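Local coordinates for protein AncCDT-1 (Synthetic construct, PDB 5T0W) that binds arginine between two lobes as a reconstructed ancestral amino acid-binding protein, a precursor of cyclohexadienyl dehydratase, at residues Y33-F38 with A185-K190; G43-F48 with F66-W71. All blocks are in the same frame, centred on the assembly; numbering follows the deposited sequence.

Overall arrangement
Contact 1 bridges the two lobes of a periplasmic-binding-protein fold, joining the loop 33-38 to the helix 182-189; contact 2 lies within one lobe, and its residues all fall in sequence between the two segments of contact 1. Their centres are about 13 Å apart. Both touch the bound arginine: the opposite faces of its guanidinium lie against Tyr33 and Trp71, which belong to the segments but not to their packing. Segments 33-38 and 43-48 adjoin directly: Phe38 O and Thr46 N, 2.9 Å apart, probably form a hydrogen bond of a two-stranded antiparallel hairpin, and Phe38 also packs on Gly47.

Contact 1: Y33-F38 with A185-K190; sequences YKPFSF and AAYYAK. With ARG (arginine), chain E.
Tyr33 O is gripped by two backbone donors, Phe36 N at 2.8 Å and Ser37 N at 3.0 Å, so Phe36 and Ser37 both face Tyr33 in a classic beta bulge. With Tyr33 N bonded to Ser37 O at 2.8 Å, the Tyr33 backbone is pinned while its ring goes to the ligand. With CG anti to the backbone N (chi1 -166°), that ring lies nearly parallel to the guanidinium of the bound arginine, whose NE sits 3.2 Å above the ring centre; a broad, electron-rich ring suits a flat cation. On the far side of the loop, Lys34 CB lies over the Tyr187 face, 3.7 Å from its centroid, as a CH-pi contact, and Lys34 CD reaches past the rim, above the plane, near Tyr187 CE1 and OH. Lys34 CG lies over a face of Phe38, offset toward its rim, so the lysine chain touches both rings. Pro35, after a cis peptide bond, adds its CB at 3.9 Å from Tyr187 CD2. No hydrogen bond crosses here; helix and loop meet largely through carbon contacts, with the Tyr187 hydroxyl beside Lys34 CD and Phe38: an inter-lobe seam beside the ligand cleft of a family 3 solute-binding protein.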
loop_
_atom_site.group_PDB
_atom_site.type_symbol
_atom_site.label_atom_id
_atom_site.label_comp_id
_atom_site.label_asym_id
_atom_site.label_seq_id
_atom_site.Cartn_x
_atom_site.Cartn_y
_atom_site.Cartn_z
ATOM N N TYR A 33 -4.894 -1.469 -6.078
ATOM C CA TYR A 33 -4.686 -1.608 -4.650
ATOM C C TYR A 33 -5.735 -0.829 -3.899
ATOM O O TYR A 33 -5.450 0.195 -3.299
ATOM C CB TYR A 33 -3.274 -1.144 -4.306
ATOM C CG TYR A 33 -2.823 -1.542 -2.940
ATOM C CD1 TYR A 33 -2.733 -2.884 -2.574
ATOM C CD2 TYR A 33 -2.459 -0.587 -2.017
ATOM C CE1 TYR A 33 -2.302 -3.257 -1.321
ATOM C CE2 TYR A 33 -2.024 -0.954 -0.774
ATOM C CZ TYR A 33 -1.957 -2.286 -0.447
ATOM O OH TYR A 33 -1.556 -2.647 0.759
ATOM N N LYS A 34 -6.977 -1.277 -4.029
ATOM C CA LYS A 34 -8.111 -0.605 -3.413
ATOM C C LYS A 34 -8.005 -0.823 -1.958
ATOM O O LYS A 34 -7.606 -1.880 -1.546
ATOM C CB LYS A 34 -9.428 -1.200 -3.871
ATOM C CG LYS A 34 -9.802 -0.849 -5.287
ATOM C CD LYS A 34 -10.849 -1.783 -5.935
ATOM C CE LYS A 34 -10.257 -2.924 -6.772
ATOM N NZ LYS A 34 -11.367 -3.840 -7.218
ATOM N N PRO A 35 -8.371 0.173 -1.164
ATOM C CA PRO A 35 -8.870 1.487 -1.540
ATOM C C PRO A 35 -7.786 2.606 -1.646
ATOM O O PRO A 35 -8.126 3.786 -1.625
ATOM C CB PRO A 35 -9.834 1.792 -0.400
ATOM C CG PRO A 35 -9.148 1.215 0.783
ATOM C CD PRO A 35 -8.398 -0.002 0.296
ATOM N N PHE A 36 -6.516 2.251 -1.803
ATOM C CA PHE A 36 -5.450 3.259 -1.825
ATOM C C PHE A 36 -5.256 3.869 -3.198
ATOM O O PHE A 36 -5.284 5.096 -3.338
ATOM C CB PHE A 36 -4.146 2.660 -1.333
ATOM C CG PHE A 36 -4.144 2.370 0.117
ATOM C CD1 PHE A 36 -3.858 3.371 1.021
ATOM C CD2 PHE A 36 -4.465 1.103 0.587
ATOM C CE1 PHE A 36 -3.880 3.135 2.381
ATOM C CE2 PHE A 36 -4.482 0.841 1.955
ATOM C CZ PHE A 36 -4.183 1.862 2.846
ATOM N N SER A 37 -5.090 3.031 -4.221
ATOM C CA SER A 37 -5.089 3.529 -5.592
ATOM C C SER A 37 -5.556 2.464 -6.576
ATOM O O SER A 37 -5.078 1.317 -6.566
ATOM C CB SER A 37 -3.710 4.028 -5.999
ATOM O OG SER A 37 -2.798 2.976 -5.929
ATOM N N PHE A 38 -6.492 2.854 -7.429
ATOM C CA PHE A 38 -7.071 1.930 -8.374
ATOM C C PHE A 38 -7.744 2.696 -9.499
ATOM O O PHE A 38 -7.656 3.940 -9.615
ATOM C CB PHE A 38 -8.012 0.951 -7.670
ATOM C CG PHE A 38 -9.089 1.603 -6.874
ATOM C CD1 PHE A 38 -8.816 2.139 -5.636
ATOM C CD2 PHE A 38 -10.406 1.645 -7.359
ATOM C CE1 PHE A 38 -9.820 2.728 -4.890
ATOM C CE2 PHE A 38 -11.409 2.227 -6.623
ATOM C CZ PHE A 38 -11.112 2.785 -5.385
ATOM N N ALA A 185 -7.780 -6.079 2.949
ATOM C CA ALA A 185 -8.499 -7.299 3.290
ATOM C C ALA A 185 -9.964 -7.015 3.528
ATOM O O ALA A 185 -10.842 -7.760 3.064
ATOM C CB ALA A 185 -7.890 -7.919 4.540
ATOM N N ALA A 186 -10.237 -5.932 4.252
ATOM C CA ALA A 186 -11.597 -5.551 4.524
ATOM C C ALA A 186 -12.316 -5.235 3.227
ATOM O O ALA A 186 -13.434 -5.709 2.985
ATOM C CB ALA A 186 -11.631 -4.359 5.467
ATOM N N TYR A 187 -11.675 -4.433 2.394
ATOM C CA TYR A 187 -12.264 -4.045 1.107
ATOM C C TYR A 187 -12.582 -5.275 0.233
ATOM O O TYR A 187 -13.676 -5.372 -0.284
ATOM C CB TYR A 187 -11.367 -3.017 0.403
ATOM C CG TYR A 187 -11.969 -2.382 -0.843
ATOM C CD1 TYR A 187 -12.021 -3.079 -2.055
ATOM C CD2 TYR A 187 -12.500 -1.044 -0.800
ATOM C CE1 TYR A 187 -12.580 -2.484 -3.185
ATOM C CE2 TYR A 187 -13.048 -0.434 -1.928
ATOM C CZ TYR A 187 -13.075 -1.154 -3.126
ATOM O OH TYR A 187 -13.619 -0.598 -4.261
ATOM N N TYR A 188 -11.667 -6.241 0.149
ATOM C CA TYR A 188 -11.941 -7.503 -0.555
ATOM C C TYR A 188 -13.071 -8.350 0.072
ATOM O O TYR A 188 -13.735 -9.114 -0.637
ATOM C CB TYR A 188 -10.673 -8.381 -0.705
ATOM C CG TYR A 188 -9.802 -8.030 -1.915
ATOM C CD1 TYR A 188 -10.325 -8.042 -3.197
ATOM C CD2 TYR A 188 -8.454 -7.691 -1.763
ATOM C CE1 TYR A 188 -9.540 -7.701 -4.287
ATOM C CE2 TYR A 188 -7.658 -7.355 -2.844
ATOM C CZ TYR A 188 -8.193 -7.363 -4.103
ATOM O OH TYR A 188 -7.406 -7.021 -5.210
ATOM N N ALA A 189 -13.296 -8.233 1.377
ATOM C CA ALA A 189 -14.380 -8.970 2.002
ATOM C C ALA A 189 -15.784 -8.424 1.616
ATOM O O ALA A 189 -16.722 -9.192 1.634
ATOM C CB ALA A 189 -14.210 -8.992 3.500
ATOM N N LYS A 190 -15.908 -7.134 1.292
ATOM C CA LYS A 190 -17.114 -6.532 0.709
ATOM C C LYS A 190 -17.221 -5.034 0.955
ATOM O O LYS A 190 -17.225 -4.583 2.082
ATOM C CB LYS A 190 -18.387 -7.222 1.215
HETATM N N ARG E . 1.694 -1.871 2.808
HETATM C CA ARG E . 2.395 -2.980 2.146
HETATM C C ARG E . 3.773 -2.526 1.846
HETATM O O ARG E . 4.613 -3.382 1.566
HETATM C CB ARG E . 1.716 -3.350 0.860
HETATM C CG ARG E . 1.797 -2.236 -0.143
HETATM C CD ARG E . 1.331 -2.688 -1.526
HETATM N NE ARG E . 0.841 -1.543 -2.275
HETATM C CZ ARG E . 0.477 -1.592 -3.546
HETATM N NH1 ARG E . 0.009 -0.496 -4.156
HETATM N NH2 ARG E . 0.569 -2.739 -4.207
HETATM O OXT ARG E . 4.044 -1.309 1.862
#

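Contact 2: G43-F48 with F66-W71. With ARG (arginine), chain E.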
loop_
_atom_site.group_PDB
_atom_site.type_symbol
_atom_site.label_atom_id
_atom_site.label_comp_id
_atom_site.label_asym_id
_atom_site.label_seq_id
_atom_site.Cartn_x
_atom_site.Cartn_y
_atom_site.Cartn_z
ATOM N N GLY A 43 -11.900 3.563 -15.847
ATOM C CA GLY A 43 -10.435 3.494 -15.887
ATOM C C GLY A 43 -9.727 4.744 -15.376
ATOM O O GLY A 43 -8.604 5.025 -15.789
ATOM N N GLN A 44 -10.389 5.520 -14.519
ATOM C CA GLN A 44 -9.778 6.718 -13.917
ATOM C C GLN A 44 -9.165 6.418 -12.543
ATOM O O GLN A 44 -9.672 5.553 -11.798
ATOM C CB GLN A 44 -10.794 7.869 -13.783
ATOM C CG GLN A 44 -11.346 8.373 -15.099
ATOM C CD GLN A 44 -10.263 8.594 -16.138
ATOM O OE1 GLN A 44 -9.376 9.433 -15.948
ATOM N NE2 GLN A 44 -10.339 7.851 -17.253
ATOM N N TYR A 45 -8.141 7.204 -12.188
ATOM C CA TYR A 45 -7.384 6.960 -10.999
ATOM C C TYR A 45 -8.206 7.447 -9.825
ATOM O O TYR A 45 -8.804 8.533 -9.862
ATOM C CB TYR A 45 -6.012 7.624 -10.980
ATOM C CG TYR A 45 -4.946 6.889 -11.777
ATOM C CD1 TYR A 45 -4.262 5.819 -11.223
ATOM C CD2 TYR A 45 -4.589 7.297 -13.064
ATOM C CE1 TYR A 45 -3.282 5.152 -11.956
ATOM C CE2 TYR A 45 -3.609 6.637 -13.797
ATOM C CZ TYR A 45 -2.958 5.558 -13.243
ATOM O OH TYR A 45 -1.933 4.887 -13.931
ATOM N N THR A 46 -8.263 6.621 -8.795
ATOM C CA THR A 46 -9.114 6.926 -7.675
ATOM C C THR A 46 -8.634 6.195 -6.422
ATOM O O THR A 46 -8.021 5.151 -6.506
ATOM C CB THR A 46 -10.584 6.599 -8.021
ATOM O OG1 THR A 46 -11.423 6.974 -6.931
ATOM C CG2 THR A 46 -10.755 5.125 -8.297
ATOM N N GLY A 47 -8.911 6.765 -5.266
ATOM C CA GLY A 47 -8.457 6.195 -4.004
ATOM C C GLY A 47 -7.946 7.245 -3.040
ATOM O O GLY A 47 -7.818 8.417 -3.384
ATOM N N PHE A 48 -7.600 6.786 -1.839
ATOM C CA PHE A 48 -7.049 7.618 -0.767
ATOM C C PHE A 48 -5.736 8.236 -1.191
ATOM O O PHE A 48 -5.557 9.441 -1.087
ATOM C CB PHE A 48 -6.851 6.731 0.442
ATOM C CG PHE A 48 -6.480 7.453 1.709
ATOM C CD1 PHE A 48 -7.286 8.412 2.243
ATOM C CD2 PHE A 48 -5.332 7.095 2.403
ATOM C CE1 PHE A 48 -6.951 9.043 3.417
ATOM C CE2 PHE A 48 -5.004 7.709 3.598
ATOM C CZ PHE A 48 -5.816 8.687 4.098
ATOM N N PHE A 66 0.052 10.504 -12.768
ATOM C CA PHE A 66 0.280 9.228 -12.094
ATOM C C PHE A 66 1.071 8.294 -12.993
ATOM O O PHE A 66 0.784 8.160 -14.197
ATOM C CB PHE A 66 -1.051 8.595 -11.656
ATOM C CG PHE A 66 -1.810 9.425 -10.653
ATOM C CD1 PHE A 66 -1.394 9.471 -9.299
ATOM C CD2 PHE A 66 -2.914 10.173 -11.025
ATOM C CE1 PHE A 66 -2.056 10.257 -8.380
ATOM C CE2 PHE A 66 -3.594 10.952 -10.091
ATOM C CZ PHE A 66 -3.160 10.992 -8.772
ATOM N N VAL A 67 2.075 7.659 -12.413
ATOM C CA VAL A 67 2.982 6.801 -13.158
ATOM C C VAL A 67 2.766 5.373 -12.697
ATOM O O VAL A 67 3.247 4.970 -11.632
ATOM C CB VAL A 67 4.453 7.226 -12.952
ATOM C CG1 VAL A 67 5.392 6.277 -13.685
ATOM C CG2 VAL A 67 4.654 8.639 -13.449
ATOM N N PRO A 68 2.017 4.591 -13.490
ATOM C CA PRO A 68 1.702 3.240 -13.031
ATOM C C PRO A 68 3.018 2.490 -12.939
ATOM O O PRO A 68 3.835 2.644 -13.809
ATOM C CB PRO A 68 0.793 2.686 -14.134
ATOM C CG PRO A 68 1.104 3.501 -15.315
ATOM C CD PRO A 68 1.409 4.874 -14.799
ATOM N N THR A 69 3.214 1.745 -11.849
ATOM C CA THR A 69 4.471 1.067 -11.595
ATOM C C THR A 69 4.205 -0.229 -10.899
ATOM O O THR A 69 3.317 -0.308 -10.054
ATOM C CB THR A 69 5.361 1.911 -10.703
ATOM O OG1 THR A 69 5.560 3.199 -11.314
ATOM C CG2 THR A 69 6.699 1.239 -10.494
ATOM N N THR A 70 4.957 -1.260 -11.263
ATOM C CA THR A 70 4.852 -2.565 -10.598
ATOM C C THR A 70 5.381 -2.438 -9.181
ATOM O O THR A 70 6.432 -1.866 -8.986
ATOM C CB THR A 70 5.664 -3.647 -11.355
ATOM O OG1 THR A 70 5.108 -3.801 -12.666
ATOM C CG2 THR A 70 5.630 -5.022 -10.622
ATOM N N TRP A 71 4.655 -2.949 -8.197
ATOM C CA TRP A 71 5.067 -2.794 -6.797
ATOM C C TRP A 71 6.530 -3.205 -6.523
ATOM O O TRP A 71 7.278 -2.485 -5.867
ATOM C CB TRP A 71 4.156 -3.599 -5.877
ATOM C CG TRP A 71 4.571 -3.450 -4.492
ATOM C CD1 TRP A 71 5.167 -4.401 -3.718
ATOM C CD2 TRP A 71 4.516 -2.261 -3.700
ATOM N NE1 TRP A 71 5.468 -3.874 -2.516
ATOM C CE2 TRP A 71 5.078 -2.569 -2.467
ATOM C CE3 TRP A 71 4.039 -0.981 -3.910
ATOM C CZ2 TRP A 71 5.176 -1.661 -1.447
ATOM C CZ3 TRP A 71 4.151 -0.056 -2.877
ATOM C CH2 TRP A 71 4.703 -0.406 -1.667
HETATM N N ARG E . 1.694 -1.871 2.808
HETATM C CA ARG E . 2.395 -2.980 2.146
HETATM C C ARG E . 3.773 -2.526 1.846
HETATM O O ARG E . 4.613 -3.382 1.566
HETATM C CB ARG E . 1.716 -3.350 0.860
HETATM C CG ARG E . 1.797 -2.236 -0.143
HETATM C CD ARG E . 1.331 -2.688 -1.526
HETATM N NE ARG E . 0.841 -1.543 -2.275
HETATM C CZ ARG E . 0.477 -1.592 -3.546
HETATM N NH1 ARG E . 0.009 -0.496 -4.156
HETATM N NH2 ARG E . 0.569 -2.739 -4.207
HETATM O OXT ARG E . 4.044 -1.309 1.862
#
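Tyr45 and Phe66 bring the short strand 45-46 and the strand 63-68 closest, with their CA atoms 8.1 Å apart and no hydrogen bond between the two segments, so side chains alone join them. Phe66 CB sits above the middle of the Tyr45 ring, 3.8 Å from its centroid and 9° off the ring normal, a well-centred CH-pi contact. The two rings themselves are oblique, their planes at 36° and centroids 5.1 Å apart, and the two side chains point opposite ways as they overlap. In Tyr45, CG stands beside the backbone N and anti to the carbonyl carbon (chi1 -79°), which carries the ring across to Phe66 and lets its hydroxyl end reach Pro68, with OH 3.5 Å from Pro68 CD. A tyrosine, long enough to reach both Phe66 and Pro68 and polar at its end, suits this partly exposed place; Lys39 adds a cation-pi contact to the same ring. Phe66 also touches Ile50 and Ala53 of the helix 48-60.

Past the strand, Thr69 OG1 donates to Val67 O at 2.9 Å, from above the carbonyl plane. The chain then delivers Trp71 to the pocket, where its indole lies nearly parallel to the ligand guanidinium, CE3 being 3.6 Å from the arginine CZ; the ligand CD lies 3.7 Å above the middle of the Trp71 ring. Trp71 NE1 bonds to Gly141 O, which helps fix the ring's rotation. Were the indole cut back to an alanine, the guanidinium would probably lose the flat surface on one side and Gly141 O its donor. The chemistry thus divides: apolar and CH-pi packing joins the outer strands, while the flat indole beyond them faces the aliphatic CD of the ligand as well as its planar cationic group.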